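Local coordinates for protein CaaX farnesyltransferase alpha subunit Ram2 (Aspergillus fumigatus, PDB 4L9P) that serves as the alpha subunit of protein farnesyltransferase, which with its beta subunit probably attaches isoprenoid groups to CaaX proteins, at residues S58-V63 with L74-D79; I97-G102 with Q130-S135; P140-R145 with F174-H179; R145-L150 with P180-D185. The protein carries 1 engineered substitution. All coordinates share one frame; numbering follows the deposited sequence.

Contact 1: residues S58-V63 with L74-D79; sequences SYLRAV and LRLTGD. With EDO (1,2-ethanediol), chain G.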
loop_
_atom_site.group_PDB
_atom_site.type_symbol
_atom_site.label_atom_id
_atom_site.label_comp_id
_atom_site.label_asym_id
_atom_site.label_seq_id
_atom_site.Cartn_x
_atom_site.Cartn_y
_atom_site.Cartn_z
ATOM N N SER A 58 0.659 25.830 -20.024
ATOM C CA SER A 58 1.028 25.924 -21.432
ATOM C C SER A 58 2.451 26.517 -21.604
ATOM O O SER A 58 3.227 26.074 -22.464
ATOM C CB SER A 58 -0.042 26.720 -22.197
ATOM O OG SER A 58 -1.326 26.089 -22.072
ATOM N N TYR A 59 2.818 27.463 -20.751
ATOM C CA TYR A 59 4.214 27.951 -20.746
ATOM C C TYR A 59 5.166 26.869 -20.205
ATOM O O TYR A 59 6.288 26.731 -20.680
ATOM C CB TYR A 59 4.349 29.283 -19.929
ATOM C CG TYR A 59 3.989 30.466 -20.803
ATOM C CD1 TYR A 59 2.674 30.881 -20.938
ATOM C CD2 TYR A 59 4.949 31.049 -21.591
ATOM C CE1 TYR A 59 2.333 31.957 -21.807
ATOM C CE2 TYR A 59 4.605 32.080 -22.461
ATOM C CZ TYR A 59 3.321 32.514 -22.532
ATOM O OH TYR A 59 2.956 33.565 -23.378
ATOM N N LEU A 60 4.713 26.058 -19.223
ATOM C CA LEU A 60 5.588 25.009 -18.724
ATOM C C LEU A 60 5.884 23.971 -19.830
ATOM O O LEU A 60 7.036 23.505 -19.980
ATOM C CB LEU A 60 4.912 24.325 -17.498
ATOM C CG LEU A 60 5.892 23.313 -16.863
ATOM C CD1 LEU A 60 7.073 24.004 -16.196
ATOM C CD2 LEU A 60 5.177 22.365 -15.860
ATOM N N ARG A 61 4.871 23.625 -20.605
ATOM C CA ARG A 61 5.110 22.698 -21.711
ATOM C C ARG A 61 6.202 23.254 -22.641
ATOM O O ARG A 61 7.088 22.524 -23.068
ATOM C CB ARG A 61 3.834 22.440 -22.534
ATOM C CG ARG A 61 2.955 21.385 -21.901
ATOM C CD ARG A 61 1.804 20.958 -22.851
ATOM N NE ARG A 61 0.789 21.977 -22.762
ATOM C CZ ARG A 61 -0.224 22.013 -21.904
ATOM N NH1 ARG A 61 -0.517 21.002 -21.068
ATOM N NH2 ARG A 61 -0.989 23.076 -21.944
ATOM N N ALA A 62 6.144 24.552 -22.931
ATOM C CA ALA A 62 7.125 25.138 -23.829
ATOM C C ALA A 62 8.528 25.145 -23.243
ATOM O O ALA A 62 9.496 24.832 -23.939
ATOM C CB ALA A 62 6.694 26.600 -24.190
ATOM N N VAL A 63 8.682 25.568 -21.990
ATOM C CA VAL A 63 10.021 25.585 -21.417
ATOM C C VAL A 63 10.611 24.183 -21.300
ATOM O O VAL A 63 11.806 23.991 -21.537
ATOM C CB VAL A 63 10.164 26.414 -20.099
ATOM C CG1 VAL A 63 9.979 27.892 -20.417
ATOM C CG2 VAL A 63 9.192 25.978 -19.015
ATOM N N LEU A 74 12.291 28.843 -13.391
ATOM C CA LEU A 74 12.244 28.514 -11.969
ATOM C C LEU A 74 11.034 29.182 -11.284
ATOM O O LEU A 74 10.273 28.536 -10.554
ATOM C CB LEU A 74 13.585 28.854 -11.290
ATOM C CG LEU A 74 13.694 28.507 -9.789
ATOM C CD1 LEU A 74 13.616 26.964 -9.578
ATOM C CD2 LEU A 74 15.011 29.089 -9.233
ATOM N N ARG A 75 10.803 30.459 -11.527
ATOM C CA ARG A 75 9.639 31.184 -10.993
ATOM C C ARG A 75 8.321 30.560 -11.488
ATOM O O ARG A 75 7.382 30.353 -10.704
ATOM C CB ARG A 75 9.675 32.652 -11.434
ATOM C CG ARG A 75 10.746 33.474 -10.756
ATOM C CD ARG A 75 10.510 35.013 -10.968
ATOM N NE ARG A 75 10.190 35.389 -12.356
ATOM C CZ ARG A 75 11.085 35.685 -13.304
ATOM N NH1 ARG A 75 12.396 35.693 -13.034
ATOM N NH2 ARG A 75 10.654 36.006 -14.525
ATOM N N LEU A 76 8.314 30.098 -12.729
ATOM C CA LEU A 76 7.123 29.450 -13.283
ATOM C C LEU A 76 6.816 28.152 -12.493
ATOM O O LEU A 76 5.658 27.848 -12.173
ATOM C CB LEU A 76 7.390 29.088 -14.751
ATOM C CG LEU A 76 6.282 28.268 -15.432
ATOM C CD1 LEU A 76 4.890 28.928 -15.369
ATOM C CD2 LEU A 76 6.647 27.940 -16.875
ATOM N N THR A 77 7.846 27.371 -12.228
ATOM C CA THR A 77 7.590 26.147 -11.437
ATOM C C THR A 77 7.036 26.473 -10.045
ATOM O O THR A 77 6.166 25.744 -9.570
ATOM C CB THR A 77 8.841 25.261 -11.282
ATOM O OG1 THR A 77 9.868 25.873 -10.457
ATOM C CG2 THR A 77 9.382 24.772 -12.632
ATOM N N GLY A 78 7.486 27.538 -9.412
ATOM C CA GLY A 78 6.965 27.898 -8.103
ATOM C C GLY A 78 5.501 28.332 -8.203
ATOM O O GLY A 78 4.685 28.022 -7.302
ATOM N N ASP A 79 5.170 29.027 -9.310
ATOM C CA ASP A 79 3.787 29.478 -9.504
ATOM C C ASP A 79 2.850 28.242 -9.680
ATOM O O ASP A 79 1.767 28.138 -9.063
ATOM C CB ASP A 79 3.732 30.378 -10.752
ATOM C CG ASP A 79 2.405 31.073 -10.907
ATOM O OD1 ASP A 79 1.655 31.200 -9.915
ATOM O OD2 ASP A 79 2.127 31.505 -12.016
HETATM C C1 EDO G . -3.356 21.688 -18.169
HETATM O O1 EDO G . -2.277 21.881 -19.077
HETATM C C2 EDO G . -3.338 20.289 -17.613
HETATM O O2 EDO G . -2.072 19.964 -17.008
#
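L76 pushes one methyl, CD2, into a shallow hollow on helix 51-65. The floor of the hollow is backbone: L76 CD2 lies 3.6 Å from L60 N and 3.8 Å from Y59 C. Its walls are side chains. CB of Y59 stands 4.1 Å from L76 CD2, CD1 of L60 stands 4.0 Å from it, and V63 CG2 closes in at 3.9 Å from the same methyl. CG of L76 is anti to its backbone N (chi1 174°), which sends the branch across the gap. The two helices run roughly antiparallel, with segment axes 10.4 Å apart at an angle of 141°. Segment 74-79 lies within a prenyltransferase alpha-subunit repeat of the TPR clan, and helix 51-65 packs against its helix 71-83. L60 also reaches T77, its CD1 lying 4.3 Å from T77 CG2. Y93 of helix 88-100 touches L60, V63 and T77. On the outer side of helix 51-65, R61 binds the backbone of H194 of the beta subunit.

Contact 2: residues I97-G102 with Q130-S135; sequences ILFALG and QVLMSS. With EDO (1,2-ethanediol), chain I.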
loop_
_atom_site.group_PDB
_atom_site.type_symbol
_atom_site.label_atom_id
_atom_site.label_comp_id
_atom_site.label_asym_id
_atom_site.label_seq_id
_atom_site.Cartn_x
_atom_site.Cartn_y
_atom_site.Cartn_z
ATOM N N ILE A 97 16.372 22.564 -12.743
ATOM C CA ILE A 97 16.769 23.979 -12.895
ATOM C C ILE A 97 17.654 24.412 -11.722
ATOM O O ILE A 97 18.682 25.041 -11.913
ATOM C CB ILE A 97 15.545 24.901 -12.926
ATOM C CG1 ILE A 97 14.643 24.569 -14.121
ATOM C CG2 ILE A 97 16.018 26.377 -12.974
ATOM C CD1 ILE A 97 13.250 25.187 -14.047
ATOM N N LEU A 98 17.314 24.064 -10.492
ATOM C CA LEU A 98 18.083 24.477 -9.331
ATOM C C LEU A 98 19.510 23.999 -9.451
ATOM O O LEU A 98 20.420 24.760 -9.187
ATOM C CB LEU A 98 17.465 23.856 -8.064
ATOM C CG LEU A 98 16.109 24.435 -7.686
ATOM C CD1 LEU A 98 15.463 23.492 -6.621
ATOM C CD2 LEU A 98 16.282 25.826 -7.094
ATOM N N PHE A 99 19.713 22.734 -9.823
ATOM C CA PHE A 99 21.074 22.248 -9.985
ATOM C C PHE A 99 21.789 22.891 -11.194
ATOM O O PHE A 99 22.960 23.319 -11.075
ATOM C CB PHE A 99 21.062 20.739 -10.032
ATOM C CG PHE A 99 20.877 20.129 -8.690
ATOM C CD1 PHE A 99 21.935 20.109 -7.754
ATOM C CD2 PHE A 99 19.668 19.572 -8.326
ATOM C CE1 PHE A 99 21.759 19.538 -6.474
ATOM C CE2 PHE A 99 19.507 18.987 -7.070
ATOM C CZ PHE A 99 20.540 18.983 -6.154
ATOM N N ALA A 100 21.089 23.009 -12.334
ATOM C CA ALA A 100 21.730 23.577 -13.537
ATOM C C ALA A 100 22.178 25.023 -13.336
ATOM O O ALA A 100 23.222 25.455 -13.881
ATOM C CB ALA A 100 20.788 23.477 -14.671
ATOM N N LEU A 101 21.448 25.798 -12.565
ATOM C CA LEU A 101 21.804 27.206 -12.351
ATOM C C LEU A 101 22.678 27.434 -11.125
ATOM O O LEU A 101 23.068 28.581 -10.845
ATOM C CB LEU A 101 20.551 28.062 -12.214
ATOM C CG LEU A 101 19.635 28.082 -13.430
ATOM C CD1 LEU A 101 18.463 29.023 -13.148
ATOM C CD2 LEU A 101 20.394 28.499 -14.708
ATOM N N GLY A 102 23.013 26.362 -10.400
ATOM C CA GLY A 102 23.797 26.525 -9.191
ATOM C C GLY A 102 23.072 27.389 -8.181
ATOM O O GLY A 102 23.700 28.221 -7.505
ATOM N N GLN A 130 14.596 15.235 -0.272
ATOM C CA GLN A 130 15.664 14.240 -0.319
ATOM C C GLN A 130 16.612 14.490 -1.526
ATOM O O GLN A 130 17.857 14.403 -1.396
ATOM C CB GLN A 130 15.020 12.859 -0.477
ATOM C CG GLN A 130 16.042 11.717 -0.598
ATOM C CD GLN A 130 15.353 10.328 -0.644
ATOM O OE1 GLN A 130 14.278 10.101 -0.027
ATOM N NE2 GLN A 130 15.931 9.427 -1.415
ATOM N N VAL A 131 16.043 14.891 -2.652
ATOM C CA VAL A 131 16.854 15.235 -3.851
ATOM C C VAL A 131 17.821 16.372 -3.490
ATOM O O VAL A 131 19.003 16.290 -3.820
ATOM C CB VAL A 131 15.909 15.616 -5.039
ATOM C CG1 VAL A 131 16.705 16.213 -6.216
ATOM C CG2 VAL A 131 15.164 14.348 -5.473
ATOM N N LEU A 132 17.334 17.406 -2.825
ATOM C CA LEU A 132 18.183 18.529 -2.493
ATOM C C LEU A 132 19.193 18.184 -1.433
ATOM O O LEU A 132 20.407 18.451 -1.587
ATOM C CB LEU A 132 17.343 19.675 -1.955
ATOM C CG LEU A 132 16.255 20.258 -2.871
ATOM C CD1 LEU A 132 15.391 21.258 -2.031
ATOM C CD2 LEU A 132 16.861 20.899 -4.074
ATOM N N MET A 133 18.729 17.554 -0.341
ATOM C CA MET A 133 19.579 17.327 0.807
ATOM C C MET A 133 20.661 16.265 0.544
ATOM O O MET A 133 21.710 16.225 1.233
ATOM C CB MET A 133 18.676 16.840 1.949
ATOM C CG MET A 133 19.369 16.787 3.344
ATOM S SD MET A 133 19.944 18.380 3.943
ATOM C CE MET A 133 18.477 19.349 3.848
ATOM N N SER A 134 20.455 15.459 -0.469
ATOM C CA SER A 134 21.447 14.447 -0.837
ATOM C C SER A 134 22.693 15.064 -1.482
ATOM O O SER A 134 23.675 14.345 -1.710
ATOM C CB SER A 134 20.829 13.409 -1.795
ATOM O OG SER A 134 20.554 13.987 -3.044
ATOM N N SER A 135 22.649 16.356 -1.826
ATOM C CA SER A 135 23.831 16.942 -2.490
ATOM C C SER A 135 24.869 17.311 -1.448
ATOM O O SER A 135 24.701 18.340 -0.727
ATOM C CB SER A 135 23.421 18.175 -3.237
ATOM O OG SER A 135 24.637 18.728 -3.798
HETATM C C1 EDO I . 18.487 11.538 -5.041
HETATM O O1 EDO I . 17.775 10.625 -5.869
HETATM C C2 EDO I . 17.952 11.369 -3.635
HETATM O O2 EDO I . 17.946 9.991 -3.250
#
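F99 turns its CG anti to its carbonyl carbon (chi1 -76°), and this carries the ring across to V131, L132 and S135. L98 has a similar first torsion (chi1 -70°) and reaches L132. The contact joins two successive prenyltransferase alpha repeats, members of the TPR clan, through helices 88-100 and 123-133. Helix 105-118 lies beside both: its E108 touches L98 and L132, and its L105 touches F99. The F99 ring works mainly by its rim. S135 CB sits in the ring plane, 3.9 Å from F99 CE1. V131 O is also at the edge, 3.9 Å from F99 CZ. On the neighbouring rim atom, F99 CE2 meets V131 CG1 at 4.0 Å. Deeper in, the leucines touch methyl to methyl, with L98 CD1 3.9 Å from L132 CD2. Past F99, the helix ends in a Schellman motif, with G102 at positive phi. S135 has its polar partner outside the contact, as its OG bonds H138. The carbonyl beside the ring has a partner of its own: S134 OG donates to V131 O at 2.9 Å, from above the carbonyl plane.

Contact 3: residues P140-R145 with F174-H179; sequences PTLPPR and FKLWDH. With EDO (1,2-ethanediol), chain E.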
loop_
_atom_site.group_PDB
_atom_site.type_symbol
_atom_site.label_atom_id
_atom_site.label_comp_id
_atom_site.label_asym_id
_atom_site.label_seq_id
_atom_site.Cartn_x
_atom_site.Cartn_y
_atom_site.Cartn_z
ATOM N N PRO A 140 27.037 19.367 3.426
ATOM C CA PRO A 140 28.020 18.331 3.756
ATOM C C PRO A 140 27.725 17.632 5.065
ATOM O O PRO A 140 28.119 16.470 5.258
ATOM C CB PRO A 140 29.361 19.098 3.829
ATOM C CG PRO A 140 28.960 20.575 4.025
ATOM C CD PRO A 140 27.627 20.724 3.285
ATOM N N THR A 141 27.020 18.339 5.945
ATOM C CA THR A 141 26.648 17.757 7.235
ATOM C C THR A 141 25.199 18.133 7.513
ATOM O O THR A 141 24.626 19.005 6.839
ATOM C CB THR A 141 27.507 18.297 8.397
ATOM O OG1 THR A 141 27.441 19.732 8.446
ATOM C CG2 THR A 141 28.959 17.788 8.277
ATOM N N LEU A 142 24.641 17.485 8.528
ATOM C CA LEU A 142 23.249 17.710 8.916
ATOM C C LEU A 142 23.052 19.212 9.194
ATOM O O LEU A 142 23.723 19.790 10.092
ATOM C CB LEU A 142 23.030 16.919 10.220
ATOM C CG LEU A 142 21.647 17.133 10.828
ATOM C CD1 LEU A 142 20.502 16.619 9.923
ATOM C CD2 LEU A 142 21.577 16.465 12.191
ATOM N N PRO A 143 22.111 19.862 8.514
ATOM C CA PRO A 143 21.885 21.290 8.816
ATOM C C PRO A 143 21.370 21.473 10.244
ATOM O O PRO A 143 20.627 20.626 10.805
ATOM C CB PRO A 143 20.839 21.702 7.770
ATOM C CG PRO A 143 21.094 20.784 6.612
ATOM C CD PRO A 143 21.417 19.431 7.275
ATOM N N PRO A 144 21.718 22.591 10.879
ATOM C CA PRO A 144 21.473 22.754 12.297
ATOM C C PRO A 144 20.051 22.841 12.735
ATOM O O PRO A 144 19.862 22.694 13.913
ATOM C CB PRO A 144 22.250 24.075 12.685
ATOM C CG PRO A 144 22.730 24.610 11.511
ATOM C CD PRO A 144 22.629 23.628 10.329
ATOM N N ARG A 145 19.093 23.091 11.845
ATOM C CA ARG A 145 17.693 23.155 12.308
ATOM C C ARG A 145 16.840 22.191 11.481
ATOM O O ARG A 145 15.604 22.272 11.493
ATOM C CB ARG A 145 17.157 24.596 12.167
ATOM C CG ARG A 145 17.823 25.543 13.212
ATOM C CD ARG A 145 17.430 25.141 14.644
ATOM N NE ARG A 145 17.978 26.072 15.652
ATOM C CZ ARG A 145 19.190 25.941 16.185
ATOM N NH1 ARG A 145 20.009 24.970 15.770
ATOM N NH2 ARG A 145 19.545 26.819 17.130
ATOM N N PHE A 174 23.330 10.932 6.737
ATOM C CA PHE A 174 24.280 11.652 7.620
ATOM C C PHE A 174 24.803 10.781 8.767
ATOM O O PHE A 174 25.526 11.241 9.642
ATOM C CB PHE A 174 23.613 12.906 8.146
ATOM C CG PHE A 174 23.457 13.977 7.104
ATOM C CD1 PHE A 174 24.569 14.511 6.426
ATOM C CD2 PHE A 174 22.198 14.502 6.853
ATOM C CE1 PHE A 174 24.394 15.516 5.481
ATOM C CE2 PHE A 174 22.011 15.507 5.895
ATOM C CZ PHE A 174 23.144 16.053 5.211
ATOM N N LYS A 175 24.447 9.500 8.736
ATOM C CA LYS A 175 24.950 8.487 9.702
ATOM C C LYS A 175 24.565 8.897 11.147
ATOM O O LYS A 175 25.408 9.027 12.041
ATOM C CB LYS A 175 26.496 8.258 9.574
ATOM C CG LYS A 175 26.843 7.813 8.145
ATOM C CD LYS A 175 28.348 7.376 8.032
ATOM C CE LYS A 175 28.727 7.057 6.584
ATOM N NZ LYS A 175 27.945 5.889 6.036
ATOM N N LEU A 176 23.265 9.056 11.345
ATOM C CA LEU A 176 22.712 9.621 12.583
ATOM C C LEU A 176 22.179 8.573 13.561
ATOM O O LEU A 176 21.480 8.918 14.505
ATOM C CB LEU A 176 21.621 10.647 12.270
ATOM C CG LEU A 176 22.030 11.747 11.304
ATOM C CD1 LEU A 176 20.785 12.621 11.091
ATOM C CD2 LEU A 176 23.177 12.546 11.901
ATOM N N TRP A 177 22.491 7.283 13.364
ATOM C CA TRP A 177 21.863 6.230 14.216
ATOM C C TRP A 177 22.120 6.512 15.679
ATOM O O TRP A 177 21.206 6.301 16.504
ATOM C CB TRP A 177 22.347 4.838 13.883
ATOM C CG TRP A 177 22.041 4.391 12.501
ATOM C CD1 TRP A 177 20.913 3.725 12.085
ATOM C CD2 TRP A 177 22.880 4.511 11.355
ATOM N NE1 TRP A 177 20.986 3.448 10.741
ATOM C CE2 TRP A 177 22.176 3.943 10.264
ATOM C CE3 TRP A 177 24.144 5.068 11.123
ATOM C CZ2 TRP A 177 22.712 3.851 8.995
ATOM C CZ3 TRP A 177 24.674 4.975 9.845
ATOM C CH2 TRP A 177 23.946 4.380 8.791
ATOM N N ASP A 178 23.316 7.025 16.011
ATOM C CA ASP A 178 23.666 7.282 17.430
ATOM C C ASP A 178 23.587 8.756 17.796
ATOM O O ASP A 178 24.005 9.185 18.901
ATOM C CB ASP A 178 25.072 6.765 17.750
ATOM C CG ASP A 178 25.150 5.227 17.650
ATOM O OD1 ASP A 178 24.101 4.539 17.886
ATOM O OD2 ASP A 178 26.202 4.705 17.263
ATOM N N HIS A 179 22.999 9.547 16.885
ATOM C CA HIS A 179 22.868 11.013 17.176
ATOM C C HIS A 179 21.796 11.191 18.263
ATOM O O HIS A 179 20.671 10.694 18.113
ATOM C CB HIS A 179 22.492 11.709 15.879
ATOM C CG HIS A 179 22.420 13.202 15.960
ATOM N ND1 HIS A 179 21.453 13.913 16.669
ATOM C CD2 HIS A 179 23.239 14.124 15.385
ATOM C CE1 HIS A 179 21.683 15.214 16.502
ATOM N NE2 HIS A 179 22.761 15.352 15.728
HETATM C C1 EDO E . 19.052 25.160 8.459
HETATM O O1 EDO E . 18.818 23.976 9.232
HETATM C C2 EDO E . 19.158 26.458 9.254
HETATM O O2 EDO E . 20.219 26.316 10.229
#
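The ring of F174 lies against the backbone at T141 and L142, and this is the tight part of the contact. L142 N stands over one ring face, 3.6 Å from the ring plane and nearer its border than its centre. F174 CE1 comes within 3.4 Å of T141 C. P140 O sits at the ring edge, 3.9 Å from F174 CE1. The P143 ring adds its CD, 4.2 Å from F174 CE2. M133 of helix 123-133 touches both F174 and P143.

L142 carries the packing onward. Its CG is anti to the backbone N (chi1 175°), and its two methyls fork toward the other loop. CD1 of L142 lies 4.1 Å from F174 CD2, while CD2 of L142 lies 4.1 Å from L176 CD1. These loops link the helices of the alpha-subunit repeats: loop 140-145 leads into helix 146-156. In the other loop, a type I beta turn from L176 to H179 leads into helix 180-192. R145 and H179 are the N-caps of those helices.

Toward the solvent the contact thins out. H179 meets L142 at a single atom, NE2, 3.9 Å from L142 CD2; its ND1 caps the backbone N of R181. P140 and T141 are exposed, and their side chains start away from the other loop. An ethanediol, probably from the crystallisation liquor, accepts a bond from R145 N.

Contact 4: residues R145-L150 with P180-D185; sequences REQDFL and PREIQD. With EDO (1,2-ethanediol), chain E.
D148 OD1 takes two bonds from R181. R181 NH2 donates to D148 OD1 at 2.9 Å and R181 NH1 does so at 3.0 Å, an end-on salt bridge onto one oxygen. D148 OD1 lies about 20° out of the guanidinium plane. The NE edge of the guanidinium is held by D185 of its own helix, NH2 serving both carboxylates. R181 NE donates to D185 OD1 at 2.9 Å, and R181 NH2 meets D185 OD2 at 3.0 Å on its syn lone pair. Four bonds to two carboxylates fix the rotation of the guanidinium. Bends at chi2 and chi3 fold the chain back. D185 OD2 also has a salt bridge to R167. Q147 lies alongside R181, its CB over one guanidinium face, 3.6 Å from R181 NH2. Its amide NE2 donates to E182 OE2 at 2.8 Å, nearly in the amide plane and on the anti side of the carboxylate. E182 has further partners: R167 binds OE2 and H202 binds OE1. The charge of R167 would probably help keep the buried E182 ionised. The polar network joins helices 146-156 and 180-192, which run nearly parallel at 15°, as corresponding helices do in the stacked helical hairpins of the prenyltransferase alpha-subunit repeats.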
loop_
_atom_site.group_PDB
_atom_site.type_symbol
_atom_site.label_atom_id
_atom_site.label_comp_id
_atom_site.label_asym_id
_atom_site.label_seq_id
_atom_site.Cartn_x
_atom_site.Cartn_y
_atom_site.Cartn_z
ATOM N N ARG A 145 19.093 23.091 11.845
ATOM C CA ARG A 145 17.693 23.155 12.308
ATOM C C ARG A 145 16.840 22.191 11.481
ATOM O O ARG A 145 15.604 22.272 11.493
ATOM C CB ARG A 145 17.157 24.596 12.167
ATOM C CG ARG A 145 17.823 25.543 13.212
ATOM C CD ARG A 145 17.430 25.141 14.644
ATOM N NE ARG A 145 17.978 26.072 15.652
ATOM C CZ ARG A 145 19.190 25.941 16.185
ATOM N NH1 ARG A 145 20.009 24.970 15.770
ATOM N NH2 ARG A 145 19.545 26.819 17.130
ATOM N N GLU A 146 17.480 21.251 10.836
ATOM C CA GLU A 146 16.727 20.262 10.024
ATOM C C GLU A 146 15.903 19.364 10.946
ATOM O O GLU A 146 14.687 19.096 10.648
ATOM C CB GLU A 146 17.724 19.399 9.223
ATOM C CG GLU A 146 17.039 18.318 8.364
ATOM C CD GLU A 146 16.264 18.872 7.208
ATOM O OE1 GLU A 146 16.174 20.109 7.012
ATOM O OE2 GLU A 146 15.624 18.074 6.475
ATOM N N GLN A 147 16.460 18.807 12.022
ATOM C CA GLN A 147 15.656 17.929 12.932
ATOM C C GLN A 147 14.489 18.725 13.540
ATOM O O GLN A 147 13.356 18.203 13.645
ATOM C CB GLN A 147 16.566 17.296 14.004
ATOM C CG GLN A 147 17.524 16.264 13.410
ATOM C CD GLN A 147 18.628 15.916 14.360
ATOM O OE1 GLN A 147 19.182 16.795 15.037
ATOM N NE2 GLN A 147 18.971 14.624 14.455
ATOM N N ASP A 148 14.704 19.982 13.877
ATOM C CA ASP A 148 13.609 20.780 14.419
ATOM C C ASP A 148 12.484 20.980 13.399
ATOM O O ASP A 148 11.310 20.991 13.780
ATOM C CB ASP A 148 14.125 22.192 14.833
ATOM C CG ASP A 148 14.798 22.184 16.186
ATOM O OD1 ASP A 148 14.996 21.124 16.787
ATOM O OD2 ASP A 148 15.160 23.268 16.653
ATOM N N PHE A 149 12.823 21.157 12.124
ATOM C CA PHE A 149 11.769 21.281 11.133
ATOM C C PHE A 149 10.954 19.982 11.088
ATOM O O PHE A 149 9.690 20.018 10.981
ATOM C CB PHE A 149 12.296 21.582 9.710
ATOM C CG PHE A 149 11.159 21.802 8.766
ATOM C CD1 PHE A 149 10.359 22.926 8.936
ATOM C CD2 PHE A 149 10.829 20.868 7.810
ATOM C CE1 PHE A 149 9.209 23.098 8.175
ATOM C CE2 PHE A 149 9.700 21.062 6.968
ATOM C CZ PHE A 149 8.881 22.156 7.186
ATOM N N LEU A 150 11.613 18.816 11.111
ATOM C CA LEU A 150 10.852 17.572 11.065
ATOM C C LEU A 150 9.944 17.517 12.313
ATOM O O LEU A 150 8.779 17.049 12.195
ATOM C CB LEU A 150 11.782 16.362 11.061
ATOM C CG LEU A 150 12.724 16.400 9.848
ATOM C CD1 LEU A 150 13.527 15.098 9.858
ATOM C CD2 LEU A 150 11.998 16.615 8.520
ATOM N N PRO A 180 22.043 11.959 19.327
ATOM C CA PRO A 180 21.128 11.914 20.466
ATOM C C PRO A 180 19.790 12.552 20.139
ATOM O O PRO A 180 18.794 12.161 20.791
ATOM C CB PRO A 180 21.835 12.735 21.553
ATOM C CG PRO A 180 22.985 13.343 20.884
ATOM C CD PRO A 180 23.344 12.623 19.657
ATOM N N ARG A 181 19.713 13.449 19.151
ATOM C CA ARG A 181 18.364 14.020 18.840
ATOM C C ARG A 181 17.460 12.992 18.184
ATOM O O ARG A 181 16.248 13.127 18.253
ATOM C CB ARG A 181 18.436 15.249 17.959
ATOM C CG ARG A 181 18.707 16.522 18.771
ATOM C CD ARG A 181 17.489 16.914 19.645
ATOM N NE ARG A 181 16.323 17.119 18.766
ATOM C CZ ARG A 181 16.108 18.175 17.981
ATOM N NH1 ARG A 181 16.952 19.237 17.960
ATOM N NH2 ARG A 181 15.071 18.211 17.188
ATOM N N GLU A 182 18.036 11.969 17.545
ATOM C CA GLU A 182 17.148 10.976 16.912
ATOM C C GLU A 182 16.433 10.201 18.000
ATOM O O GLU A 182 15.185 10.071 17.945
ATOM C CB GLU A 182 17.965 10.042 16.009
ATOM C CG GLU A 182 18.434 10.730 14.702
ATOM C CD GLU A 182 17.285 11.334 13.907
ATOM O OE1 GLU A 182 16.279 10.605 13.713
ATOM O OE2 GLU A 182 17.320 12.508 13.499
ATOM N N ILE A 183 17.141 9.673 18.976
ATOM C CA ILE A 183 16.481 8.988 20.079
ATOM C C ILE A 183 15.651 9.942 20.920
ATOM O O ILE A 183 14.544 9.583 21.343
ATOM C CB ILE A 183 17.472 8.136 20.876
ATOM C CG1 ILE A 183 16.753 7.100 21.680
ATOM C CG2 ILE A 183 18.449 8.990 21.737
ATOM C CD1 ILE A 183 16.220 5.910 20.691
ATOM N N GLN A 184 16.150 11.155 21.179
ATOM C CA GLN A 184 15.377 12.070 22.006
ATOM C C GLN A 184 14.069 12.440 21.327
ATOM O O GLN A 184 13.012 12.530 22.015
ATOM C CB GLN A 184 16.191 13.352 22.241
ATOM C CG GLN A 184 15.416 14.470 22.933
ATOM C CD GLN A 184 16.298 15.702 23.092
ATOM O OE1 GLN A 184 17.504 15.587 23.433
ATOM N NE2 GLN A 184 15.739 16.867 22.758
ATOM N N ASP A 185 14.076 12.641 20.002
ATOM C CA ASP A 185 12.815 13.014 19.328
ATOM C C ASP A 185 11.842 11.824 19.311
ATOM O O ASP A 185 10.647 12.028 19.530
ATOM C CB ASP A 185 13.117 13.522 17.905
ATOM C CG ASP A 185 13.770 14.893 17.901
ATOM O OD1 ASP A 185 13.968 15.515 18.996
ATOM O OD2 ASP A 185 14.095 15.350 16.795
HETATM C C1 EDO E . 19.052 25.160 8.459
HETATM O O1 EDO E . 18.818 23.976 9.232
HETATM C C2 EDO E . 19.158 26.458 9.254
HETATM O O2 EDO E . 20.219 26.316 10.229
#

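Overall arrangement
The four contacts follow one another along the helical array. Contacts 1 and 2 have centres 18 Å apart and touch, for example at L74 CD1 and L98 CD2, 3.8 Å apart. M133 carries contact 2 into contact 3, whose centre is 19 Å further on: M133 CG lies 3.9 Å from F174 CE2. The same M133 reaches contact 4, with M133 CE 4.0 Å from E146 OE1. Contacts 3 and 4 are closest, with centres 9 Å apart. They share R145, and H179 CE1 lies 3.3 Å from Q147 OE1. Contact 3 joins the loops leading into the helices that contact 4 pairs. Contacts 1 and 4 do not touch, with nearest atoms about 16 Å apart.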